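Local atomic coordinates of periplasmic binding protein (Sulfurospirillum deleyianum, PDB entry 4PAG), a protein that probably captures a solute in the periplasm for delivery to an ABC transporter, and here holds a bound histidine. Residues A[50-55]-A[177-182]; A[94-99]-A[188-193]; A[212-217]-A[269-274]; A[264-269]-A[274-279]. All coordinates share one frame; numbering follows the deposited sequence.

Overall arrangement
From the N terminus, the chain first passes 50-55 and then 94-99, whose partners follow in the same order at 177-182 and 188-193, so contacts 1 and 2 cross. Both close long loops that join the N-terminal alpha/beta part, built on strands 23-25, 92-96 and 116-119, to the part built round strand 172-176. Contact 3 then ties 212-217 to the loop 269-274, and it crosses contact 4, a short local closure of 264-269 on 274-279 with which it shares Thr-269 and Ser-274. The chain from 264 to 279 connects all four: Asn-267 bonds to Asn-54, Arg-271 to Glu-177, Asp-270 to His-191, and Arg-277 to the carbonyl of Phe-190.

Contact 1. Residues A[50-55]-A[177-182]; sequences TNKDNN and EGDFGL
Lys-52 and Asp-179 meet in a surface salt bridge between two loops, one from each alpha/beta lobe of what fits the class III periplasmic binding-protein fold. Asn-55, in the same loop as Lys-52, belongs to the histidine pocket, and the Lys-52 side chain is about 8 Å from the bound histidine. The ammonium NZ of Lys-52 donates to Asp-179 OD1 at 2.9 Å, on the syn lone pair, the side of the carboxylate's other oxygen. The reach comes from the lysine, whose CG stands anti to the backbone N (chi1 -166°) and whose chain is extended beyond CG, bridging backbones that at Lys-52 and Gly-178 are still 11.0 Å apart between CA atoms. Asp-179 sits in a type I turn from Gly-178 to Gly-181, and its OD1 takes a second hydrogen bond from Asn-234 ND2. With Asp-179 replaced by an alanine, the Lys-52 ammonium would probably lose its counter-charge here and Asn-234 ND2 this acceptor.

The loop that carries the lysine is held by its own asparagines. Asn-51 OD1 accepts from the backbone N of Asp-53 at 2.9 Å, closing an Asx turn round Lys-52, while the backbone N of Asn-51 donates to Asn-54 O at 2.9 Å. Asn-54 is well satisfied: OD1 receives the backbone N-H of Asn-267, and ND2 also donates to Arg-271 O. The remaining link is nearly straight: Asn-54 ND2 donates to Asn-51 OD1 at 3.0 Å with an N-H...O angle of 171°, on a lone pair and within the amide planes of both residues.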
loop_
_atom_site.group_PDB
_atom_site.type_symbol
_atom_site.label_atom_id
_atom_site.label_comp_id
_atom_site.label_asym_id
_atom_site.label_seq_id
_atom_site.Cartn_x
_atom_site.Cartn_y
_atom_site.Cartn_z
ATOM N N THR A 50 -6.391 -2.680 -13.463
ATOM C CA THR A 50 -5.733 -3.974 -13.405
ATOM C C THR A 50 -4.383 -3.813 -14.062
ATOM O O THR A 50 -4.285 -3.339 -15.195
ATOM C CB THR A 50 -6.510 -5.065 -14.154
ATOM O OG1 THR A 50 -6.668 -4.676 -15.521
ATOM C CG2 THR A 50 -7.860 -5.255 -13.543
ATOM N N ASN A 51 -3.340 -4.186 -13.338
ATOM C CA ASN A 51 -1.985 -4.048 -13.829
ATOM C C ASN A 51 -1.142 -5.164 -13.225
ATOM O O ASN A 51 -1.677 -6.104 -12.630
ATOM C CB ASN A 51 -1.449 -2.637 -13.519
ATOM C CG ASN A 51 -1.502 -2.292 -12.036
ATOM O OD1 ASN A 51 -0.991 -3.029 -11.194
ATOM N ND2 ASN A 51 -2.120 -1.155 -11.711
ATOM N N LYS A 52 0.169 -5.083 -13.380
ATOM C CA LYS A 52 1.042 -6.164 -12.914
ATOM C C LYS A 52 0.981 -6.385 -11.391
ATOM O O LYS A 52 1.143 -7.505 -10.913
ATOM C CB LYS A 52 2.483 -5.889 -13.348
ATOM C CG LYS A 52 3.408 -7.087 -13.206
ATOM C CD LYS A 52 4.693 -6.871 -13.980
ATOM C CE LYS A 52 5.726 -7.931 -13.630
ATOM N NZ LYS A 52 6.916 -7.877 -14.515
ATOM N N ASP A 53 0.738 -5.314 -10.641
ATOM C CA ASP A 53 0.835 -5.346 -9.180
ATOM C C ASP A 53 -0.529 -5.405 -8.485
ATOM O O ASP A 53 -0.610 -5.606 -7.268
ATOM C CB ASP A 53 1.601 -4.104 -8.706
ATOM C CG ASP A 53 3.000 -4.019 -9.299
ATOM O OD1 ASP A 53 3.778 -4.984 -9.138
ATOM O OD2 ASP A 53 3.333 -2.988 -9.928
ATOM N N ASN A 54 -1.594 -5.202 -9.260
ATOM C CA ASN A 54 -2.953 -5.123 -8.735
ATOM C C ASN A 54 -3.882 -5.861 -9.698
ATOM O O ASN A 54 -4.002 -5.472 -10.865
ATOM C CB ASN A 54 -3.379 -3.659 -8.563
ATOM C CG ASN A 54 -2.420 -2.866 -7.685
ATOM O OD1 ASN A 54 -2.623 -2.741 -6.480
ATOM N ND2 ASN A 54 -1.363 -2.339 -8.285
ATOM N N ASN A 55 -4.510 -6.933 -9.210
ATOM C CA ASN A 55 -5.187 -7.922 -10.053
ATOM C C ASN A 55 -6.631 -8.172 -9.643
ATOM O O ASN A 55 -7.006 -7.957 -8.501
ATOM C CB ASN A 55 -4.484 -9.297 -9.944
ATOM C CG ASN A 55 -3.040 -9.275 -10.396
ATOM O OD1 ASN A 55 -2.574 -8.340 -11.059
ATOM N ND2 ASN A 55 -2.317 -10.315 -10.039
ATOM N N GLU A 177 12.242 -8.168 -5.522
ATOM C CA GLU A 177 11.471 -7.459 -6.527
ATOM C C GLU A 177 12.025 -7.744 -7.912
ATOM O O GLU A 177 13.133 -8.271 -8.053
ATOM C CB GLU A 177 11.509 -5.965 -6.234
ATOM C CG GLU A 177 10.808 -5.587 -4.941
ATOM C CD GLU A 177 10.883 -4.095 -4.690
ATOM O OE1 GLU A 177 12.017 -3.620 -4.433
ATOM O OE2 GLU A 177 9.828 -3.415 -4.764
ATOM N N GLY A 178 11.229 -7.419 -8.928
ATOM C CA GLY A 178 11.593 -7.645 -10.313
ATOM C C GLY A 178 11.453 -9.090 -10.753
ATOM O O GLY A 178 11.222 -9.996 -9.951
ATOM N N ASP A 179 11.615 -9.301 -12.051
ATOM C CA ASP A 179 11.405 -10.616 -12.647
ATOM C C ASP A 179 12.464 -11.625 -12.252
ATOM O O ASP A 179 12.247 -12.818 -12.384
ATOM C CB ASP A 179 11.349 -10.500 -14.165
ATOM C CG ASP A 179 10.158 -9.687 -14.642
ATOM O OD1 ASP A 179 9.113 -9.688 -13.943
ATOM O OD2 ASP A 179 10.269 -9.046 -15.712
ATOM N N PHE A 180 13.603 -11.154 -11.758
ATOM C CA PHE A 180 14.721 -12.040 -11.461
ATOM C C PHE A 180 15.115 -12.003 -9.995
ATOM O O PHE A 180 16.120 -12.596 -9.612
ATOM C CB PHE A 180 15.911 -11.670 -12.351
ATOM C CG PHE A 180 15.559 -11.562 -13.814
ATOM C CD1 PHE A 180 15.544 -12.689 -14.625
ATOM C CD2 PHE A 180 15.239 -10.333 -14.376
ATOM C CE1 PHE A 180 15.220 -12.590 -15.972
ATOM C CE2 PHE A 180 14.908 -10.228 -15.719
ATOM C CZ PHE A 180 14.898 -11.357 -16.518
ATOM N N GLY A 181 14.317 -11.316 -9.175
ATOM C CA GLY A 181 14.566 -11.237 -7.741
ATOM C C GLY A 181 15.769 -10.396 -7.349
ATOM O O GLY A 181 16.172 -10.416 -6.189
ATOM N N LEU A 182 16.334 -9.651 -8.301
ATOM C CA LEU A 182 17.609 -8.948 -8.086
ATOM C C LEU A 182 17.448 -7.441 -7.849
ATOM O O LEU A 182 18.420 -6.691 -7.914
ATOM C CB LEU A 182 18.573 -9.201 -9.254
ATOM C CG LEU A 182 18.919 -10.661 -9.587
ATOM C CD1 LEU A 182 19.941 -10.709 -10.716
ATOM C CD2 LEU A 182 19.439 -11.409 -8.371
#

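Contact 2. Residues A[94-99]-A[188-193]; sequences ITWDTP and RSFHSE
Phe-190 presents one ring face to Trp-96 and leans its other ortho and meta carbons toward Thr-98. At CB the side chain turns so that CG lies between the backbone N and the carbonyl carbon (chi1 63°), and the ring is thereby carried toward 94-99. Along one flank CD1 lies 3.9 Å from Trp-96 CZ2 and also packs on the ring of Pro-273. The next atom, CE1, makes the closest approach, 3.6 Å to Trp-96 CH2, and at the same time rests over one face of the His-191 imidazole. CZ, at the tip, is 3.9 Å from Trp-96 CH2. On the opposite flank CD2 is 3.8 Å from Thr-98 OG1, with CE2 only slightly farther off.

The pair is an edge-to-face stack, the edge of the indole's six-membered ring directed at the phenyl face, with centroids 5.0 Å apart and planes at 59°. It spans the two lobes of a fold that fits the class III binding proteins: Trp-96 ends the middle strand of one parallel sheet, and Phe-190 lies in the loop leading to helix 193-197. Trimming Phe-190 to an alanine is likely to open a gap against the indole edge and to take the aromatic neighbour from the Thr-98 hydroxyl.

Asp-122 fixes the tryptophan side: its OD1 takes the Trp-96 NE1 hydrogen bond, while its OD2 pairs with the Thr-98 hydroxyl. Thr-98 CG2, meanwhile, lies 3.7 Å above one face of the indole plane.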
loop_
_atom_site.group_PDB
_atom_site.type_symbol
_atom_site.label_atom_id
_atom_site.label_comp_id
_atom_site.label_asym_id
_atom_site.label_seq_id
_atom_site.Cartn_x
_atom_site.Cartn_y
_atom_site.Cartn_z
ATOM N N ILE A 94 -6.618 15.469 -3.363
ATOM C CA ILE A 94 -5.930 14.953 -2.204
ATOM C C ILE A 94 -4.595 14.399 -2.681
ATOM O O ILE A 94 -4.560 13.563 -3.580
ATOM C CB ILE A 94 -6.730 13.827 -1.519
ATOM C CG1 ILE A 94 -8.176 14.260 -1.221
ATOM C CG2 ILE A 94 -6.030 13.391 -0.248
ATOM C CD1 ILE A 94 -8.312 15.439 -0.280
ATOM N N THR A 95 -3.501 14.867 -2.086
ATOM C CA THR A 95 -2.169 14.435 -2.496
ATOM C C THR A 95 -1.425 13.631 -1.436
ATOM O O THR A 95 -1.793 13.610 -0.256
ATOM C CB THR A 95 -1.286 15.619 -2.939
ATOM O OG1 THR A 95 -0.816 16.343 -1.798
ATOM C CG2 THR A 95 -2.050 16.551 -3.847
ATOM N N TRP A 96 -0.365 12.973 -1.897
ATOM C CA TRP A 96 0.511 12.152 -1.068
ATOM C C TRP A 96 1.640 13.031 -0.504
ATOM O O TRP A 96 2.455 13.553 -1.251
ATOM C CB TRP A 96 1.031 11.019 -1.958
ATOM C CG TRP A 96 1.924 9.992 -1.357
ATOM C CD1 TRP A 96 2.308 9.865 -0.055
ATOM C CD2 TRP A 96 2.514 8.899 -2.060
ATOM N NE1 TRP A 96 3.129 8.769 0.086
ATOM C CE2 TRP A 96 3.273 8.164 -1.134
ATOM C CE3 TRP A 96 2.501 8.493 -3.399
ATOM C CZ2 TRP A 96 3.997 7.027 -1.497
ATOM C CZ3 TRP A 96 3.216 7.361 -3.760
ATOM C CH2 TRP A 96 3.961 6.647 -2.811
ATOM N N ASP A 97 1.644 13.218 0.816
ATOM C CA ASP A 97 2.629 14.070 1.495
ATOM C C ASP A 97 3.887 13.264 1.797
ATOM O O ASP A 97 4.002 12.669 2.870
ATOM C CB ASP A 97 2.032 14.629 2.799
ATOM C CG ASP A 97 2.998 15.521 3.573
ATOM O OD1 ASP A 97 4.128 15.770 3.103
ATOM O OD2 ASP A 97 2.606 15.983 4.668
ATOM N N THR A 98 4.825 13.246 0.854
ATOM C CA THR A 98 6.093 12.530 1.048
ATOM C C THR A 98 7.212 13.335 0.363
ATOM O O THR A 98 6.986 13.907 -0.718
ATOM C CB THR A 98 5.983 11.066 0.546
ATOM O OG1 THR A 98 7.111 10.290 0.989
ATOM C CG2 THR A 98 5.862 10.998 -0.970
ATOM N N PRO A 99 8.398 13.425 1.002
ATOM C CA PRO A 99 9.416 14.388 0.556
ATOM C C PRO A 99 9.889 14.235 -0.881
ATOM O O PRO A 99 10.136 15.234 -1.533
ATOM C CB PRO A 99 10.589 14.187 1.528
ATOM C CG PRO A 99 10.156 13.192 2.537
ATOM C CD PRO A 99 8.715 12.848 2.321
ATOM N N ARG A 188 15.036 1.267 5.065
ATOM C CA ARG A 188 14.244 2.478 5.292
ATOM C C ARG A 188 13.749 3.012 3.952
ATOM O O ARG A 188 14.486 3.679 3.221
ATOM C CB ARG A 188 15.071 3.520 6.048
ATOM C CG ARG A 188 15.162 3.241 7.550
ATOM C CD ARG A 188 16.508 3.672 8.124
ATOM N NE ARG A 188 17.578 2.824 7.600
ATOM C CZ ARG A 188 18.875 3.130 7.577
ATOM N NH1 ARG A 188 19.322 4.292 8.066
ATOM N NH2 ARG A 188 19.735 2.255 7.054
ATOM N N SER A 189 12.497 2.697 3.632
ATOM C CA SER A 189 11.904 3.028 2.333
ATOM C C SER A 189 10.403 2.944 2.453
ATOM O O SER A 189 9.902 2.054 3.141
ATOM C CB SER A 189 12.369 2.028 1.271
ATOM O OG SER A 189 11.576 2.098 0.087
ATOM N N PHE A 190 9.664 3.829 1.781
ATOM C CA PHE A 190 8.214 3.697 1.835
ATOM C C PHE A 190 7.700 2.455 1.087
ATOM O O PHE A 190 6.552 2.040 1.279
ATOM C CB PHE A 190 7.442 4.991 1.502
ATOM C CG PHE A 190 7.634 5.542 0.111
ATOM C CD1 PHE A 190 7.196 4.856 -1.016
ATOM C CD2 PHE A 190 8.140 6.832 -0.059
ATOM C CE1 PHE A 190 7.328 5.406 -2.285
ATOM C CE2 PHE A 190 8.270 7.387 -1.323
ATOM C CZ PHE A 190 7.863 6.669 -2.443
ATOM N N HIS A 191 8.559 1.839 0.285
ATOM C CA HIS A 191 8.219 0.583 -0.389
ATOM C C HIS A 191 8.342 -0.670 0.484
ATOM O O HIS A 191 7.705 -1.680 0.185
ATOM C CB HIS A 191 9.080 0.422 -1.637
ATOM C CG HIS A 191 8.767 1.420 -2.707
ATOM N ND1 HIS A 191 7.551 1.453 -3.355
ATOM C CD2 HIS A 191 9.501 2.427 -3.232
ATOM C CE1 HIS A 191 7.556 2.431 -4.246
ATOM N NE2 HIS A 191 8.728 3.036 -4.191
ATOM N N SER A 192 9.147 -0.606 1.547
ATOM C CA SER A 192 9.377 -1.755 2.441
ATOM C C SER A 192 8.850 -1.584 3.873
ATOM O O SER A 192 8.960 -2.501 4.685
ATOM C CB SER A 192 10.873 -2.072 2.507
ATOM O OG SER A 192 11.590 -1.002 3.088
ATOM N N GLU A 193 8.258 -0.430 4.167
ATOM C CA GLU A 193 7.757 -0.106 5.511
ATOM C C GLU A 193 6.988 -1.225 6.254
ATOM O O GLU A 193 7.259 -1.444 7.435
ATOM C CB GLU A 193 6.903 1.172 5.458
ATOM C CG GLU A 193 6.464 1.697 6.816
ATOM C CD GLU A 193 5.065 1.255 7.229
ATOM O OE1 GLU A 193 4.343 0.635 6.411
ATOM O OE2 GLU A 193 4.668 1.548 8.383
#

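Contact 3. Residues A[212-217]-A[269-274]; sequences VGLQEV and TDRPPS
The loop between strand 258-260 and helix 277-288, with a cis peptide before Pro-272, sends Arg-271 across to the backbone of Val-212, just ahead of the short strand 215-216. The guanidinium takes one carbonyl oxygen end-on with both terminal nitrogens. NH1 donates to Val-212 O at 2.8 Å, lying in the carbonyl plane on a lone pair, and NH2 donates to the same oxygen at 3.0 Å from nearly along the C=O axis. Val-212 O is itself only about 5° out of the guanidinium plane, so the two bonds together fix the rotation of the flat group.

The chain reaches that position through a bend at chi2 (-61°). The bend also brings NE to 2.9 Å from Asp-270 OD2, in a salt bridge whose hydrogen bond is weak. Glu-177 and Glu-185 add further salt bridges to NH2, so the positive charge sits among three acids and is probably stabilised by them. This network gathers the two chain segments with the loop after strand 172-176. The Arg-271 side chain lies about 11 Å from the bound histidine.

A methyl of Leu-214, CD2, packs 3.6 Å from Arg-271 NH2, its side chain crossing the arginine's at a slant.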
loop_
_atom_site.group_PDB
_atom_site.type_symbol
_atom_site.label_atom_id
_atom_site.label_comp_id
_atom_site.label_asym_id
_atom_site.label_seq_id
_atom_site.Cartn_x
_atom_site.Cartn_y
_atom_site.Cartn_z
ATOM N N VAL A 212 11.087 5.435 -7.066
ATOM C CA VAL A 212 10.761 4.037 -7.393
ATOM C C VAL A 212 11.468 3.001 -6.524
ATOM O O VAL A 212 11.002 1.884 -6.435
ATOM C CB VAL A 212 10.990 3.690 -8.881
ATOM C CG1 VAL A 212 10.182 4.625 -9.770
ATOM C CG2 VAL A 212 12.463 3.720 -9.248
ATOM N N GLY A 213 12.577 3.369 -5.882
ATOM C CA GLY A 213 13.376 2.408 -5.117
ATOM C C GLY A 213 14.083 1.441 -6.051
ATOM O O GLY A 213 14.856 1.859 -6.898
ATOM N N LEU A 214 13.804 0.147 -5.912
ATOM C CA LEU A 214 14.402 -0.889 -6.765
ATOM C C LEU A 214 15.942 -0.848 -6.767
ATOM O O LEU A 214 16.581 -0.691 -7.799
ATOM C CB LEU A 214 13.818 -0.820 -8.185
ATOM C CG LEU A 214 12.293 -0.989 -8.270
ATOM C CD1 LEU A 214 11.787 -0.701 -9.684
ATOM C CD2 LEU A 214 11.830 -2.371 -7.803
ATOM N N GLN A 215 16.516 -1.004 -5.578
ATOM C CA GLN A 215 17.964 -1.059 -5.387
ATOM C C GLN A 215 18.468 -2.309 -6.076
ATOM O O GLN A 215 17.826 -3.350 -5.977
ATOM C CB GLN A 215 18.313 -1.135 -3.897
ATOM C CG GLN A 215 17.591 -0.131 -2.991
ATOM C CD GLN A 215 17.717 1.303 -3.455
ATOM O OE1 GLN A 215 16.708 2.013 -3.629
ATOM N NE2 GLN A 215 18.958 1.750 -3.652
ATOM N N GLU A 216 19.605 -2.220 -6.763
ATOM C CA GLU A 216 20.171 -3.383 -7.456
ATOM C C GLU A 216 21.032 -4.209 -6.509
ATOM O O GLU A 216 21.906 -3.670 -5.842
ATOM C CB GLU A 216 21.034 -2.952 -8.639
ATOM C CG GLU A 216 20.329 -2.065 -9.663
ATOM C CD GLU A 216 19.357 -2.813 -10.559
ATOM O OE1 GLU A 216 19.280 -4.063 -10.492
ATOM O OE2 GLU A 216 18.667 -2.140 -11.348
ATOM N N VAL A 217 20.797 -5.518 -6.490
ATOM C CA VAL A 217 21.556 -6.447 -5.658
ATOM C C VAL A 217 21.892 -7.692 -6.493
ATOM O O VAL A 217 21.072 -8.151 -7.282
ATOM C CB VAL A 217 20.770 -6.813 -4.376
ATOM C CG1 VAL A 217 19.502 -7.576 -4.698
ATOM C CG2 VAL A 217 21.621 -7.614 -3.414
ATOM N N THR A 269 1.169 -5.046 0.016
ATOM C CA THR A 269 2.361 -4.428 0.640
ATOM C C THR A 269 3.030 -3.248 -0.080
ATOM O O THR A 269 3.709 -2.457 0.576
ATOM C CB THR A 269 3.450 -5.484 0.977
ATOM O OG1 THR A 269 4.132 -5.898 -0.213
ATOM C CG2 THR A 269 2.840 -6.695 1.653
ATOM N N ASP A 270 2.835 -3.102 -1.391
ATOM C CA ASP A 270 3.628 -2.148 -2.180
ATOM C C ASP A 270 3.066 -1.994 -3.608
ATOM O O ASP A 270 2.282 -2.823 -4.057
ATOM C CB ASP A 270 5.073 -2.662 -2.239
ATOM C CG ASP A 270 6.062 -1.626 -2.723
ATOM O OD1 ASP A 270 5.752 -0.415 -2.697
ATOM O OD2 ASP A 270 7.179 -2.033 -3.117
ATOM N N ARG A 271 3.449 -0.926 -4.310
ATOM C CA ARG A 271 3.134 -0.775 -5.731
ATOM C C ARG A 271 1.615 -0.770 -5.967
ATOM O O ARG A 271 1.114 -1.486 -6.827
ATOM C CB ARG A 271 3.803 -1.897 -6.562
ATOM C CG ARG A 271 5.263 -2.166 -6.238
ATOM C CD ARG A 271 6.170 -0.961 -6.477
ATOM N NE ARG A 271 7.491 -1.160 -5.883
ATOM C CZ ARG A 271 8.545 -0.361 -6.064
ATOM N NH1 ARG A 271 8.476 0.702 -6.858
ATOM N NH2 ARG A 271 9.688 -0.635 -5.453
ATOM N N PRO A 272 0.878 0.072 -5.222
ATOM C CA PRO A 272 1.332 1.125 -4.327
ATOM C C PRO A 272 1.400 0.774 -2.836
ATOM O O PRO A 272 0.718 -0.144 -2.377
ATOM C CB PRO A 272 0.237 2.170 -4.491
ATOM C CG PRO A 272 -1.001 1.334 -4.632
ATOM C CD PRO A 272 -0.586 0.104 -5.387
ATOM N N PRO A 273 2.189 1.551 -2.077
ATOM C CA PRO A 273 1.982 1.637 -0.638
ATOM C C PRO A 273 0.546 2.103 -0.420
ATOM O O PRO A 273 0.083 2.989 -1.133
ATOM C CB PRO A 273 2.961 2.723 -0.185
ATOM C CG PRO A 273 3.859 2.982 -1.327
ATOM C CD PRO A 273 3.166 2.533 -2.567
ATOM N N SER A 274 -0.175 1.482 0.501
ATOM C CA SER A 274 -1.557 1.872 0.756
ATOM C C SER A 274 -2.061 1.326 2.086
ATOM O O SER A 274 -1.377 0.554 2.770
ATOM C CB SER A 274 -2.479 1.374 -0.364
ATOM O OG SER A 274 -2.792 -0.006 -0.197
#

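Contact 4. Residues A[264-269]-A[274-279]; sequences SPFNWT and SFMRIL
Trp-268 lays one indole face against Leu-279, whose CD2 stands 3.9 Å from the centroid of the six-membered ring and 17° off its normal, a CH-pi contact. The selenomethionine Met-276 comes to the five-membered end of the same indole, whose NE1 is hydrogen-bonded to Tyr-305 OH: bends at chi2 and chi3 fold its chain back until CE lies 3.4 Å from Trp-268 CD1. Phe-322 of the histidine pocket also meets the indole, planes at about 30°. The selenium of Met-276 lies at the edge of the Phe-266 ring, 5.4 Å from the centroid, in a Met-aromatic contact. Phe-275 CZ approaches that ring's edge too, at 4.0 Å from Phe-266 CD2, while Phe-32 stacks on Phe-266.

These residues flank the start of helix 277-288, where a type I turn runs from Ser-274 to Arg-277. Ser-274 OG accepts from Met-276 N at 3.1 Å, a capping bond, and donates to a water that donates to Asn-267 O. Asn-267 OD1 accepts from Thr-269 N in an Asx turn, and its ND2 is taken up by Gln-233 and by Asp-53 O.

Arg-277 stretches out from CG to NE and grips Thr-269 O side-on. NH2 donates at 2.8 Å to Thr-269 O within the carbonyl plane, whereas NE, at 2.9 Å from the same oxygen, sits above that plane. NH2 has a second acceptor in Phe-190 O, but Trp-268 O is buried without polar partner.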
loop_
_atom_site.group_PDB
_atom_site.type_symbol
_atom_site.label_atom_id
_atom_site.label_comp_id
_atom_site.label_asym_id
_atom_site.label_seq_id
_atom_site.Cartn_x
_atom_site.Cartn_y
_atom_site.Cartn_z
ATOM N N SER A 264 -4.990 -8.958 -5.028
ATOM C CA SER A 264 -6.393 -8.860 -5.417
ATOM C C SER A 264 -7.258 -8.191 -4.342
ATOM O O SER A 264 -7.415 -8.739 -3.251
ATOM C CB SER A 264 -6.945 -10.253 -5.727
ATOM O OG SER A 264 -6.202 -10.866 -6.769
ATOM N N PRO A 265 -7.834 -7.011 -4.644
ATOM C CA PRO A 265 -7.741 -6.214 -5.866
ATOM C C PRO A 265 -6.610 -5.179 -5.849
ATOM O O PRO A 265 -6.266 -4.619 -6.898
ATOM C CB PRO A 265 -9.085 -5.498 -5.886
ATOM C CG PRO A 265 -9.336 -5.215 -4.441
ATOM C CD PRO A 265 -8.828 -6.433 -3.714
ATOM N N PHE A 266 -6.069 -4.904 -4.662
ATOM C CA PHE A 266 -4.956 -3.989 -4.495
ATOM C C PHE A 266 -3.819 -4.762 -3.825
ATOM O O PHE A 266 -4.061 -5.643 -2.997
ATOM C CB PHE A 266 -5.318 -2.818 -3.576
ATOM C CG PHE A 266 -6.503 -1.997 -4.006
ATOM C CD1 PHE A 266 -6.828 -1.799 -5.350
ATOM C CD2 PHE A 266 -7.261 -1.340 -3.037
ATOM C CE1 PHE A 266 -7.912 -0.999 -5.706
ATOM C CE2 PHE A 266 -8.336 -0.537 -3.390
ATOM C CZ PHE A 266 -8.658 -0.362 -4.727
ATOM N N ASN A 267 -2.586 -4.405 -4.152
ATOM C CA ASN A 267 -1.413 -5.067 -3.570
ATOM C C ASN A 267 -1.382 -4.917 -2.048
ATOM O O ASN A 267 -1.620 -3.824 -1.514
ATOM C CB ASN A 267 -0.156 -4.472 -4.181
ATOM C CG ASN A 267 1.062 -5.358 -4.007
ATOM O OD1 ASN A 267 1.629 -5.468 -2.905
ATOM N ND2 ASN A 267 1.493 -5.976 -5.099
ATOM N N TRP A 268 -1.094 -6.018 -1.351
ATOM C CA TRP A 268 -1.098 -6.029 0.106
ATOM C C TRP A 268 0.076 -5.278 0.744
ATOM O O TRP A 268 -0.023 -4.911 1.909
ATOM C CB TRP A 268 -1.140 -7.470 0.657
ATOM C CG TRP A 268 -2.485 -8.134 0.561
ATOM C CD1 TRP A 268 -3.527 -7.776 -0.251
ATOM C CD2 TRP A 268 -2.922 -9.290 1.281
ATOM N NE1 TRP A 268 -4.583 -8.621 -0.063
ATOM C CE2 TRP A 268 -4.239 -9.565 0.866
ATOM C CE3 TRP A 268 -2.328 -10.120 2.239
ATOM C CZ2 TRP A 268 -4.978 -10.633 1.381
ATOM C CZ3 TRP A 268 -3.065 -11.178 2.743
ATOM C CH2 TRP A 268 -4.368 -11.425 2.310
ATOM N N THR A 269 1.169 -5.046 0.016
ATOM C CA THR A 269 2.361 -4.428 0.640
ATOM C C THR A 269 3.030 -3.248 -0.080
ATOM O O THR A 269 3.709 -2.457 0.576
ATOM C CB THR A 269 3.450 -5.484 0.977
ATOM O OG1 THR A 269 4.132 -5.898 -0.213
ATOM C CG2 THR A 269 2.840 -6.695 1.653
ATOM N N SER A 274 -0.175 1.482 0.501
ATOM C CA SER A 274 -1.557 1.872 0.756
ATOM C C SER A 274 -2.061 1.326 2.086
ATOM O O SER A 274 -1.377 0.554 2.770
ATOM C CB SER A 274 -2.479 1.374 -0.364
ATOM O OG SER A 274 -2.792 -0.006 -0.197
ATOM N N PHE A 275 -3.281 1.734 2.420
ATOM C CA PHE A 275 -4.000 1.230 3.584
ATOM C C PHE A 275 -4.096 -0.308 3.640
ATOM O O PHE A 275 -4.349 -0.868 4.702
ATOM C CB PHE A 275 -5.412 1.813 3.595
ATOM C CG PHE A 275 -6.312 1.176 2.596
ATOM C CD1 PHE A 275 -6.369 1.642 1.300
ATOM C CD2 PHE A 275 -7.071 0.060 2.944
ATOM C CE1 PHE A 275 -7.187 1.020 0.365
ATOM C CE2 PHE A 275 -7.878 -0.561 2.017
ATOM C CZ PHE A 275 -7.943 -0.078 0.720
HETATM N N MSE A 276 -3.923 -0.989 2.510
HETATM C CA MSE A 276 -3.923 -2.466 2.499
HETATM C C MSE A 276 -2.896 -3.033 3.459
HETATM O O MSE A 276 -3.021 -4.184 3.912
HETATM C CB MSE A 276 -3.601 -3.024 1.113
HETATM C CG MSE A 276 -4.627 -2.701 0.037
HETATM SE SE MSE A 276 -6.389 -3.505 0.392
HETATM C CE MSE A 276 -5.919 -5.414 0.193
ATOM N N ARG A 277 -1.881 -2.235 3.786
ATOM C CA ARG A 277 -0.838 -2.629 4.747
ATOM C C ARG A 277 -1.363 -2.929 6.148
ATOM O O ARG A 277 -0.734 -3.682 6.903
ATOM C CB ARG A 277 0.248 -1.564 4.819
ATOM C CG ARG A 277 1.092 -1.510 3.563
ATOM C CD ARG A 277 1.907 -0.231 3.444
ATOM N NE ARG A 277 2.893 -0.412 2.392
ATOM C CZ ARG A 277 3.926 0.381 2.141
ATOM N NH1 ARG A 277 4.138 1.492 2.849
ATOM N NH2 ARG A 277 4.759 0.054 1.152
ATOM N N ILE A 278 -2.510 -2.344 6.491
ATOM C CA ILE A 278 -3.222 -2.697 7.715
ATOM C C ILE A 278 -3.369 -4.224 7.835
ATOM O O ILE A 278 -3.171 -4.790 8.910
ATOM C CB ILE A 278 -4.601 -2.011 7.741
ATOM C CG1 ILE A 278 -4.410 -0.506 7.946
ATOM C CG2 ILE A 278 -5.486 -2.583 8.838
ATOM C CD1 ILE A 278 -5.561 0.329 7.418
ATOM N N LEU A 279 -3.700 -4.871 6.721
ATOM C CA LEU A 279 -3.794 -6.327 6.653
ATOM C C LEU A 279 -2.468 -6.949 6.223
ATOM O O LEU A 279 -2.040 -7.966 6.778
ATOM C CB LEU A 279 -4.888 -6.733 5.669
ATOM C CG LEU A 279 -5.063 -8.225 5.399
ATOM C CD1 LEU A 279 -5.553 -8.932 6.643
ATOM C CD2 LEU A 279 -6.033 -8.433 4.247
HETATM O O HOH W 1 -1.867 -1.265 -2.378
#